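Local coordinates for protein alkane monooxygenase (Geobacillus thermodenitrificans, PDB 3B9O) that belongs to the luciferase-like monooxygenases, a family with a TIM-barrel fold, and holds flavin mononucleotide in this model, at residues 94-99 against 127-132; 118-123 against 210-215; 167-172 against 426-431; 174-179 against 189-194. All blocks are in the same frame, centred on the assembly; numbering follows the deposited sequence.

Interactions 1, 2 and 3 are buried, whereas interaction 4 lies at the surface, furthest from the chain's centre. Interactions 1 and 2 share one stretch of the barrel: helix 112-125, which carries 118-123, runs on into strand 130-135, and G128 N probably hydrogen-bonds D123 O. Interactions 2 and 3 meet at W172, whose ring lies beside S120, M119 and H212. Interaction 4 is tied to 210-215 through S175 and W176, which bond the backbone of H212. The chemistry changes from place to place: an arginine among loop carbonyls in 1, a serine-histidine bond in 2, aromatic packing in 3, and a sparse methyl-indole touch in 4.

Interaction 1 (94-99 against 127-132); sequences YVTKHL and KGRIAW
R129 reaches out of its loop and lays its guanidinium group among the backbone carbonyls and the hydroxyl of 96-99. Most of the contact is this one side chain. NH1 gives T96 OG1 a hydrogen bond of 2.9 Å, with OG1 close to the guanidinium plane and an N-H...O angle of 153°. The same nitrogen also points at L99 O, 2.8 Å from NH1, but the 127° angle there makes this second bond weak. T96 OG1 is placed for its role by a chi1 of 58°, which sets it between its own backbone N and carbonyl carbon; it is bonded to M92 O as well. The arginine chain bends at chi3, bringing CD to 3.3 Å from L99 O and turning the flat group back toward T96. K97 O lies over one guanidinium face, toward its rim.

In the TIM barrel this joins two helix-to-strand connections: 94-99 leads from helix 89-94 into strand 100-106, and 127-132 from helix 112-125, closed by a Schellman motif at K127, into strand 130-135. These two strands pair in parallel. NE and NH2 of R129 bond T126 O and A93 O, so carbonyls at the ends of helices 89-94 and 112-125 help fix the buried group's orientation.

The packing is looser at the side chains of K97 and H98, whose backbones stay close to R129. K97 is exposed; its CB points away from R129 and the chain beyond is fully extended. The H98 ring is only partly exposed and stacks on Y407; its ND1 stays 7.0 Å from R129 NH1.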
# COMPACT_ATOMS: atom_id res chain seq x y z
N TYR A 94 -0.78 -18.39 -6.06
CA TYR A 94 -0.77 -19.73 -6.72
C TYR A 94 -0.46 -19.60 -8.21
O TYR A 94 0.31 -20.39 -8.73
CB TYR A 94 -2.08 -20.54 -6.51
CG TYR A 94 -2.16 -21.85 -7.30
CD1 TYR A 94 -1.34 -22.95 -6.96
CD2 TYR A 94 -3.03 -21.99 -8.37
CE1 TYR A 94 -1.41 -24.16 -7.70
CE2 TYR A 94 -3.13 -23.18 -9.10
CZ TYR A 94 -2.31 -24.27 -8.77
OH TYR A 94 -2.40 -25.45 -9.50
N VAL A 95 -1.01 -18.57 -8.86
CA VAL A 95 -0.88 -18.40 -10.35
C VAL A 95 0.31 -17.55 -10.75
O VAL A 95 0.47 -17.23 -11.92
CB VAL A 95 -2.17 -17.82 -10.99
CG1 VAL A 95 -3.36 -18.74 -10.70
CG2 VAL A 95 -2.47 -16.37 -10.46
N THR A 96 1.16 -17.16 -9.79
CA THR A 96 2.34 -16.34 -10.09
C THR A 96 3.63 -16.87 -9.43
O THR A 96 3.58 -17.56 -8.42
CB THR A 96 2.11 -14.84 -9.67
OG1 THR A 96 1.81 -14.80 -8.27
CG2 THR A 96 0.96 -14.20 -10.45
N LYS A 97 4.78 -16.53 -10.04
CA LYS A 97 6.08 -16.97 -9.56
C LYS A 97 6.84 -15.91 -8.76
O LYS A 97 7.56 -16.25 -7.83
CB LYS A 97 6.94 -17.43 -10.75
CG LYS A 97 8.26 -18.01 -10.35
CD LYS A 97 9.05 -18.45 -11.58
CE LYS A 97 10.44 -18.95 -11.21
NZ LYS A 97 11.17 -19.33 -12.48
N HIS A 98 6.71 -14.64 -9.17
CA HIS A 98 7.53 -13.54 -8.66
C HIS A 98 6.75 -12.36 -8.14
O HIS A 98 7.24 -11.66 -7.26
CB HIS A 98 8.37 -12.98 -9.81
CG HIS A 98 9.37 -13.95 -10.33
ND1 HIS A 98 10.45 -14.36 -9.58
CD2 HIS A 98 9.47 -14.57 -11.53
CE1 HIS A 98 11.16 -15.22 -10.29
NE2 HIS A 98 10.61 -15.35 -11.48
N LEU A 99 5.56 -12.11 -8.70
CA LEU A 99 4.72 -11.01 -8.25
C LEU A 99 4.54 -11.05 -6.72
O LEU A 99 4.22 -12.11 -6.14
CB LEU A 99 3.37 -11.03 -8.97
CG LEU A 99 2.42 -9.83 -8.68
CD1 LEU A 99 2.88 -8.49 -9.39
CD2 LEU A 99 0.99 -10.17 -9.10
N LYS A 127 5.96 -17.92 -0.34
CA LYS A 127 7.40 -18.11 -0.42
C LYS A 127 8.14 -16.75 -0.39
O LYS A 127 9.02 -16.45 -1.22
CB LYS A 127 7.77 -19.02 -1.61
CG LYS A 127 7.38 -20.51 -1.39
CD LYS A 127 8.17 -21.10 -0.18
CE LYS A 127 7.67 -22.53 0.21
NZ LYS A 127 6.39 -22.47 0.97
N GLY A 128 7.72 -15.89 0.53
CA GLY A 128 8.47 -14.66 0.77
C GLY A 128 8.09 -13.52 -0.15
O GLY A 128 8.97 -12.73 -0.56
N ARG A 129 6.81 -13.41 -0.48
CA ARG A 129 6.35 -12.41 -1.47
C ARG A 129 5.24 -11.57 -0.84
O ARG A 129 4.40 -11.04 -1.54
CB ARG A 129 5.87 -13.08 -2.76
CG ARG A 129 7.00 -13.72 -3.63
CD ARG A 129 6.42 -14.24 -4.89
NE ARG A 129 5.52 -15.38 -4.69
CZ ARG A 129 4.51 -15.70 -5.50
NH1 ARG A 129 4.19 -14.93 -6.55
NH2 ARG A 129 3.82 -16.80 -5.28
N ILE A 130 5.27 -11.45 0.48
CA ILE A 130 4.27 -10.67 1.21
C ILE A 130 4.86 -9.35 1.81
O ILE A 130 6.02 -9.30 2.26
CB ILE A 130 3.54 -11.54 2.32
CG1 ILE A 130 2.21 -10.91 2.76
CG2 ILE A 130 4.43 -11.78 3.57
CD1 ILE A 130 1.11 -10.89 1.67
N ALA A 131 4.01 -8.31 1.82
CA ALA A 131 4.36 -7.03 2.39
C ALA A 131 3.14 -6.53 3.14
O ALA A 131 2.01 -6.92 2.83
CB ALA A 131 4.75 -6.05 1.28
N TRP A 132 3.40 -5.71 4.15
CA TRP A 132 2.35 -5.14 4.96
C TRP A 132 2.43 -3.63 4.95
O TRP A 132 3.42 -3.03 5.39
CB TRP A 132 2.41 -5.73 6.39
CG TRP A 132 1.50 -5.10 7.40
CD1 TRP A 132 0.30 -4.44 7.17
CD2 TRP A 132 1.70 -5.07 8.83
NE1 TRP A 132 -0.23 -3.98 8.38
CE2 TRP A 132 0.60 -4.36 9.41
CE3 TRP A 132 2.72 -5.56 9.68
CZ2 TRP A 132 0.48 -4.13 10.81
CZ3 TRP A 132 2.60 -5.35 11.06
CH2 TRP A 132 1.47 -4.67 11.61

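Interaction 2 (118-123 against 210-215); sequences RMSTLD and GPHLCE
S120 sets its hydroxymethyl group against the imidazole edge of H212 and the thiol side of C214, and these three side chains carry the contact. The hydroxyl meets the ring in its plane: OG lies 2.8 Å from NE2 of H212 in a hydrogen bond for which either atom could be the donor. CE1 and CD2 of the ring stay back at 3.7 and 3.8 Å from OG, so the oxygen stands almost symmetrically in front of NE2. H212 gets there with CG anti to the backbone N (chi1 -172°), which extends the ring out of the loop toward the helix.

C214 comes at the serine methylene instead. Both its CB and its SG lie 3.6 Å from S120 CB, a plain van der Waals fit beside the polar bond. C214 N also sits over one face of the H212 ring, toward its rim.

Within the barrel, 118-123 is a piece of helix 112-125, one of the helices that surround the strands, while 210-215 belongs to the long connection between strands 130-135 and 223-227, after the short hairpin 201-208. Here that connection is brought down onto the helix. W172 of helix 154-174 meets the H212 ring at a steep angle and also touches S120. The H212 backbone is held in turn by S175 OG at N and by W176 NE1 at O.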
# COMPACT_ATOMS: atom_id res chain seq x y z
N ARG A 118 -1.22 -14.69 10.75
CA ARG A 118 -1.71 -14.49 9.37
C ARG A 118 -0.58 -14.12 8.40
O ARG A 118 -0.51 -14.67 7.27
CB ARG A 118 -2.83 -13.40 9.28
CG ARG A 118 -4.22 -13.88 9.77
CD ARG A 118 -5.27 -12.83 9.42
NE ARG A 118 -6.52 -13.20 10.08
CZ ARG A 118 -6.85 -12.87 11.32
NH1 ARG A 118 -6.05 -12.10 12.06
NH2 ARG A 118 -8.01 -13.30 11.82
N MET A 119 0.26 -13.17 8.80
CA MET A 119 1.38 -12.70 7.97
C MET A 119 2.45 -13.77 7.83
O MET A 119 3.02 -13.94 6.75
CB MET A 119 1.99 -11.41 8.52
CG MET A 119 1.05 -10.21 8.48
SD MET A 119 0.41 -9.87 6.82
CE MET A 119 -1.16 -10.59 6.90
N SER A 120 2.76 -14.47 8.91
CA SER A 120 3.70 -15.60 8.81
C SER A 120 3.17 -16.67 7.83
O SER A 120 3.94 -17.25 7.06
CB SER A 120 3.99 -16.24 10.16
OG SER A 120 4.83 -15.39 10.98
N THR A 121 1.86 -16.90 7.88
CA THR A 121 1.20 -17.89 7.02
C THR A 121 1.34 -17.49 5.54
O THR A 121 1.76 -18.30 4.72
CB THR A 121 -0.30 -18.11 7.41
OG1 THR A 121 -0.37 -18.61 8.75
CG2 THR A 121 -0.98 -19.12 6.45
N LEU A 122 1.04 -16.23 5.23
CA LEU A 122 1.21 -15.75 3.85
C LEU A 122 2.68 -15.72 3.46
O LEU A 122 2.99 -16.00 2.31
CB LEU A 122 0.57 -14.39 3.63
CG LEU A 122 -0.95 -14.33 3.87
CD1 LEU A 122 -1.48 -12.85 3.84
CD2 LEU A 122 -1.73 -15.24 2.85
N ASP A 123 3.58 -15.38 4.38
CA ASP A 123 5.00 -15.41 4.05
C ASP A 123 5.47 -16.83 3.64
O ASP A 123 6.30 -16.96 2.73
CB ASP A 123 5.88 -14.86 5.20
CG ASP A 123 7.29 -14.50 4.73
OD1 ASP A 123 7.35 -13.83 3.69
OD2 ASP A 123 8.32 -14.82 5.39
N GLY A 210 3.95 -14.81 24.38
CA GLY A 210 4.55 -15.58 23.28
C GLY A 210 4.43 -17.02 23.72
O GLY A 210 3.70 -17.31 24.71
N PRO A 211 5.09 -17.96 23.02
CA PRO A 211 5.89 -17.82 21.80
C PRO A 211 4.96 -17.59 20.58
O PRO A 211 3.72 -17.65 20.70
CB PRO A 211 6.59 -19.17 21.68
CG PRO A 211 5.64 -20.12 22.35
CD PRO A 211 5.02 -19.37 23.47
N HIS A 212 5.57 -17.32 19.44
CA HIS A 212 4.82 -17.24 18.19
C HIS A 212 4.33 -18.66 17.83
O HIS A 212 4.92 -19.68 18.23
CB HIS A 212 5.76 -16.68 17.12
CG HIS A 212 5.10 -16.36 15.82
ND1 HIS A 212 3.81 -15.85 15.73
CD2 HIS A 212 5.58 -16.40 14.55
CE1 HIS A 212 3.52 -15.61 14.46
NE2 HIS A 212 4.57 -15.94 13.72
N LEU A 213 3.22 -18.72 17.11
CA LEU A 213 2.63 -20.00 16.71
C LEU A 213 3.31 -20.60 15.45
O LEU A 213 3.15 -21.78 15.19
CB LEU A 213 1.12 -19.80 16.45
CG LEU A 213 0.23 -19.57 17.72
CD1 LEU A 213 -1.21 -19.16 17.37
CD2 LEU A 213 0.24 -20.78 18.72
N CYS A 214 4.05 -19.78 14.70
CA CYS A 214 4.59 -20.18 13.40
C CYS A 214 6.11 -20.33 13.39
O CYS A 214 6.86 -19.64 14.11
CB CYS A 214 4.16 -19.16 12.31
SG CYS A 214 2.46 -18.63 12.42
N GLU A 215 6.59 -21.22 12.54
CA GLU A 215 8.01 -21.44 12.38
C GLU A 215 8.56 -20.34 11.47
O GLU A 215 7.76 -19.72 10.73
CB GLU A 215 8.30 -22.81 11.81
CG GLU A 215 7.95 -23.00 10.29
CD GLU A 215 8.22 -24.43 9.86
OE1 GLU A 215 9.39 -24.67 9.46
OE2 GLU A 215 7.29 -25.31 9.93

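Interaction 3 (167-172 against 426-431); sequences VCYKLW and DDHIAA
Helix 154-174, on the outside of the TIM barrel, is met here by the C-terminal tail, where a 3-10 turn begins at I429. Y169 is the helix's side of the contact. A430 places its methyl over one ring face in a CH-pi contact, with CB 3.5 Å from the ring centroid and 19° off the normal; CG of Y169 is the nearest ring atom, at 3.4 Å from that CB. H428 turns its edge to the tyrosine face in an offset edge-to-face pair, the planes at 88° and CE1 3.3 Å from Y169 OH. I429 adds CG1 at 4.0 Å from Y169 CE1.

The tail also fixes its own shape. A430 N bonds H428 ND1 (3.1 Å), which steadies the imidazole across the turn with CG anti to its backbone N (chi1 -164°). The buried polar ends are met by H240: Y169 OH bonds its ND1 and H428 NE2 its carbonyl O.

H240 ends helix 231-240, which I429 also touches. The tail thus rests between that helix and helix 154-174, while W172, further along 154-174, faces helix 112-125.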
# COMPACT_ATOMS: atom_id res chain seq x y z
N VAL A 167 5.55 -5.88 18.98
CA VAL A 167 5.00 -7.24 19.23
C VAL A 167 5.21 -8.16 18.04
O VAL A 167 5.72 -9.28 18.20
CB VAL A 167 3.46 -7.20 19.59
CG1 VAL A 167 2.88 -8.59 19.68
CG2 VAL A 167 3.22 -6.41 20.91
N CYS A 168 4.86 -7.68 16.84
CA CYS A 168 5.04 -8.46 15.61
C CYS A 168 6.51 -8.76 15.36
O CYS A 168 6.89 -9.92 15.12
CB CYS A 168 4.36 -7.74 14.41
SG CYS A 168 2.56 -7.75 14.61
N TYR A 169 7.37 -7.73 15.48
CA TYR A 169 8.83 -7.97 15.33
C TYR A 169 9.34 -9.05 16.29
O TYR A 169 10.08 -9.95 15.88
CB TYR A 169 9.67 -6.71 15.58
CG TYR A 169 9.47 -5.53 14.64
CD1 TYR A 169 9.69 -4.23 15.11
CD2 TYR A 169 9.07 -5.70 13.29
CE1 TYR A 169 9.54 -3.11 14.29
CE2 TYR A 169 8.92 -4.57 12.44
CZ TYR A 169 9.14 -3.29 12.97
OH TYR A 169 9.01 -2.19 12.16
N LYS A 170 8.96 -8.98 17.58
CA LYS A 170 9.39 -10.02 18.55
C LYS A 170 8.94 -11.43 18.14
O LYS A 170 9.72 -12.34 18.12
CB LYS A 170 8.90 -9.72 19.95
CG LYS A 170 9.61 -8.49 20.60
CD LYS A 170 8.80 -8.00 21.81
CE LYS A 170 9.51 -6.76 22.34
NZ LYS A 170 9.04 -6.41 23.69
N LEU A 171 7.66 -11.57 17.79
CA LEU A 171 7.13 -12.84 17.25
C LEU A 171 7.86 -13.36 16.01
O LEU A 171 8.29 -14.52 15.92
CB LEU A 171 5.60 -12.70 16.99
CG LEU A 171 4.73 -12.41 18.23
CD1 LEU A 171 3.30 -12.06 17.85
CD2 LEU A 171 4.76 -13.63 19.24
N TRP A 172 8.01 -12.48 15.03
CA TRP A 172 8.56 -12.86 13.74
C TRP A 172 10.06 -13.12 13.71
O TRP A 172 10.49 -13.97 12.95
CB TRP A 172 8.23 -11.78 12.72
CG TRP A 172 6.78 -11.69 12.34
CD1 TRP A 172 5.90 -12.73 12.28
CD2 TRP A 172 6.08 -10.53 11.88
NE1 TRP A 172 4.67 -12.27 11.85
CE2 TRP A 172 4.76 -10.93 11.57
CE3 TRP A 172 6.44 -9.17 11.71
CZ2 TRP A 172 3.78 -10.02 11.14
CZ3 TRP A 172 5.49 -8.27 11.26
CH2 TRP A 172 4.16 -8.70 10.97
N ASP A 426 20.64 -5.14 9.38
CA ASP A 426 21.11 -4.95 10.77
C ASP A 426 20.69 -3.60 11.35
O ASP A 426 20.58 -3.46 12.56
CB ASP A 426 22.63 -5.03 10.81
CG ASP A 426 23.15 -6.45 10.62
OD1 ASP A 426 22.40 -7.43 10.92
OD2 ASP A 426 24.31 -6.59 10.18
N ASP A 427 20.50 -2.60 10.50
CA ASP A 427 20.18 -1.25 11.01
C ASP A 427 18.69 -0.96 11.22
O ASP A 427 18.33 0.08 11.80
CB ASP A 427 20.86 -0.15 10.19
CG ASP A 427 20.26 0.01 8.84
OD1 ASP A 427 20.32 1.12 8.30
OD2 ASP A 427 19.75 -0.95 8.26
N HIS A 428 17.84 -1.86 10.75
CA HIS A 428 16.41 -1.82 11.10
C HIS A 428 16.15 -2.14 12.59
O HIS A 428 16.78 -3.02 13.15
CB HIS A 428 15.63 -2.78 10.21
CG HIS A 428 14.15 -2.55 10.22
ND1 HIS A 428 13.34 -2.98 11.25
CD2 HIS A 428 13.34 -1.90 9.35
CE1 HIS A 428 12.09 -2.63 11.01
NE2 HIS A 428 12.07 -1.97 9.86
N ILE A 429 15.21 -1.46 13.24
CA ILE A 429 14.96 -1.68 14.69
C ILE A 429 14.50 -3.11 15.11
O ILE A 429 14.79 -3.58 16.22
CB ILE A 429 14.01 -0.57 15.30
CG1 ILE A 429 12.66 -0.55 14.59
CG2 ILE A 429 14.66 0.82 15.16
CD1 ILE A 429 11.62 0.26 15.32
N ALA A 430 13.79 -3.79 14.22
CA ALA A 430 13.39 -5.19 14.43
C ALA A 430 14.57 -6.14 14.62
O ALA A 430 14.42 -7.18 15.26
CB ALA A 430 12.55 -5.66 13.29
N ALA A 431 15.73 -5.79 14.05
CA ALA A 431 16.92 -6.63 14.14
C ALA A 431 17.40 -6.83 15.58
O ALA A 431 18.11 -7.82 15.87
CB ALA A 431 18.05 -6.07 13.28

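Interaction 4 (174-179 against 189-194); sequences GSWEDN and IYTDPS
For so large a side chain, W176 touches the other segment very sparingly: one corner of its indole meets one threonine methyl, and no hydrogen bond joins 174-179 to 189-194. CZ3 of W176 lies 3.6 Å from CG2 of T191, and CE3 is next at 4.1 Å from the same methyl. The methyl approaches the six-membered ring obliquely, and the two side chains cross at about a right angle. In T191, chi1 of -56° puts OG1 beside the backbone N, 3.9 Å from W176 CZ3, and leaves CG2 anti to that N. The indole's polar edge is engaged elsewhere, NE1 giving its hydrogen to H212 O.

A second, looser touch comes from E177, whose extended chain brings OE1 to 3.7 Å from S194 O. That distance is mere proximity between two oxygens; OE1 has its bond with H197 NE2 instead. S194 belongs to a small local structure of its own. D192 OD1 takes both S194 N (3.0 Å) and S194 OG (2.7 Å), the first of these making an Asx turn. Both donors come from the same face of the carboxylate, and together they grip this oxygen at the start of the 3-10 turn that begins at P193.

T191 belongs to the second strand of the small antiparallel hairpin 181-184/189-191, which projects from the barrel, and W176 packs against it from the loop that leads in from helix 154-174. V181 packs against both W176 and T191. V196 likewise touches both side chains just beyond the turn, while R220 reaches D178 and the W176 carbonyl from the approach to strand 223-227.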
# COMPACT_ATOMS: atom_id res chain seq x y z
N GLY A 174 12.25 -12.99 16.77
CA GLY A 174 12.90 -13.45 18.01
C GLY A 174 12.37 -14.72 18.69
O GLY A 174 13.07 -15.37 19.50
N SER A 175 11.14 -15.09 18.40
CA SER A 175 10.55 -16.19 19.14
C SER A 175 11.16 -17.55 18.79
O SER A 175 11.53 -18.33 19.69
CB SER A 175 9.05 -16.15 18.98
OG SER A 175 8.43 -17.23 19.66
N TRP A 176 11.27 -17.86 17.51
CA TRP A 176 11.86 -19.11 17.05
C TRP A 176 13.18 -18.75 16.43
O TRP A 176 13.23 -17.84 15.61
CB TRP A 176 11.01 -19.77 15.95
CG TRP A 176 9.64 -20.25 16.39
CD1 TRP A 176 8.70 -19.53 17.12
CD2 TRP A 176 9.06 -21.52 16.15
NE1 TRP A 176 7.61 -20.30 17.35
CE2 TRP A 176 7.79 -21.52 16.74
CE3 TRP A 176 9.49 -22.68 15.47
CZ2 TRP A 176 6.93 -22.63 16.68
CZ3 TRP A 176 8.63 -23.78 15.42
CH2 TRP A 176 7.37 -23.75 16.02
N GLU A 177 14.23 -19.50 16.78
CA GLU A 177 15.56 -19.33 16.22
C GLU A 177 15.61 -19.86 14.78
O GLU A 177 14.78 -20.70 14.39
CB GLU A 177 16.57 -20.05 17.12
CG GLU A 177 16.59 -19.52 18.57
CD GLU A 177 17.71 -20.12 19.43
OE1 GLU A 177 17.47 -20.32 20.65
OE2 GLU A 177 18.79 -20.41 18.86
N ASP A 178 16.57 -19.37 14.00
CA ASP A 178 16.70 -19.75 12.58
C ASP A 178 16.47 -21.20 12.20
O ASP A 178 15.69 -21.50 11.28
CB ASP A 178 18.01 -19.27 11.98
CG ASP A 178 17.98 -17.79 11.69
OD1 ASP A 178 19.01 -17.29 11.17
OD2 ASP A 178 16.94 -17.12 11.98
N ASN A 179 17.16 -22.08 12.92
CA ASN A 179 17.16 -23.49 12.62
C ASN A 179 16.40 -24.26 13.70
O ASN A 179 16.80 -25.37 14.06
CB ASN A 179 18.62 -23.98 12.58
CG ASN A 179 19.46 -23.25 11.52
OD1 ASN A 179 20.49 -22.62 11.83
ND2 ASN A 179 19.05 -23.36 10.25
N ILE A 189 12.65 -35.48 16.88
CA ILE A 189 12.48 -34.08 17.26
C ILE A 189 12.14 -33.35 15.97
O ILE A 189 12.98 -33.26 15.07
CB ILE A 189 13.80 -33.48 17.84
CG1 ILE A 189 14.31 -34.27 19.05
CG2 ILE A 189 13.58 -32.00 18.21
CD1 ILE A 189 15.70 -33.79 19.47
N TYR A 190 10.92 -32.83 15.89
CA TYR A 190 10.53 -32.07 14.70
C TYR A 190 11.14 -30.68 14.81
O TYR A 190 11.79 -30.19 13.86
CB TYR A 190 9.00 -31.98 14.53
CG TYR A 190 8.64 -31.49 13.16
CD1 TYR A 190 8.58 -32.40 12.08
CD2 TYR A 190 8.44 -30.13 12.91
CE1 TYR A 190 8.28 -31.96 10.74
CE2 TYR A 190 8.16 -29.67 11.57
CZ TYR A 190 8.06 -30.60 10.52
OH TYR A 190 7.80 -30.18 9.23
N THR A 191 10.87 -30.05 15.95
CA THR A 191 11.40 -28.71 16.32
C THR A 191 12.11 -28.86 17.66
O THR A 191 11.59 -29.48 18.59
CB THR A 191 10.27 -27.67 16.48
OG1 THR A 191 9.49 -27.59 15.28
CG2 THR A 191 10.81 -26.28 16.91
N ASP A 192 13.31 -28.31 17.73
CA ASP A 192 14.12 -28.27 18.96
C ASP A 192 13.47 -27.33 19.98
O ASP A 192 13.46 -26.11 19.75
CB ASP A 192 15.53 -27.74 18.58
CG ASP A 192 16.51 -27.75 19.76
OD1 ASP A 192 16.10 -27.74 20.94
OD2 ASP A 192 17.72 -27.74 19.47
N PRO A 193 12.94 -27.86 21.09
CA PRO A 193 12.15 -26.97 21.96
C PRO A 193 12.99 -25.89 22.69
O PRO A 193 12.44 -24.88 23.14
CB PRO A 193 11.45 -27.93 22.94
CG PRO A 193 12.14 -29.21 22.81
CD PRO A 193 13.02 -29.25 21.62
N SER A 194 14.30 -26.07 22.73
CA SER A 194 15.19 -25.08 23.35
C SER A 194 15.37 -23.86 22.43
O SER A 194 15.90 -22.83 22.86
CB SER A 194 16.53 -25.71 23.74
OG SER A 194 17.38 -26.02 22.64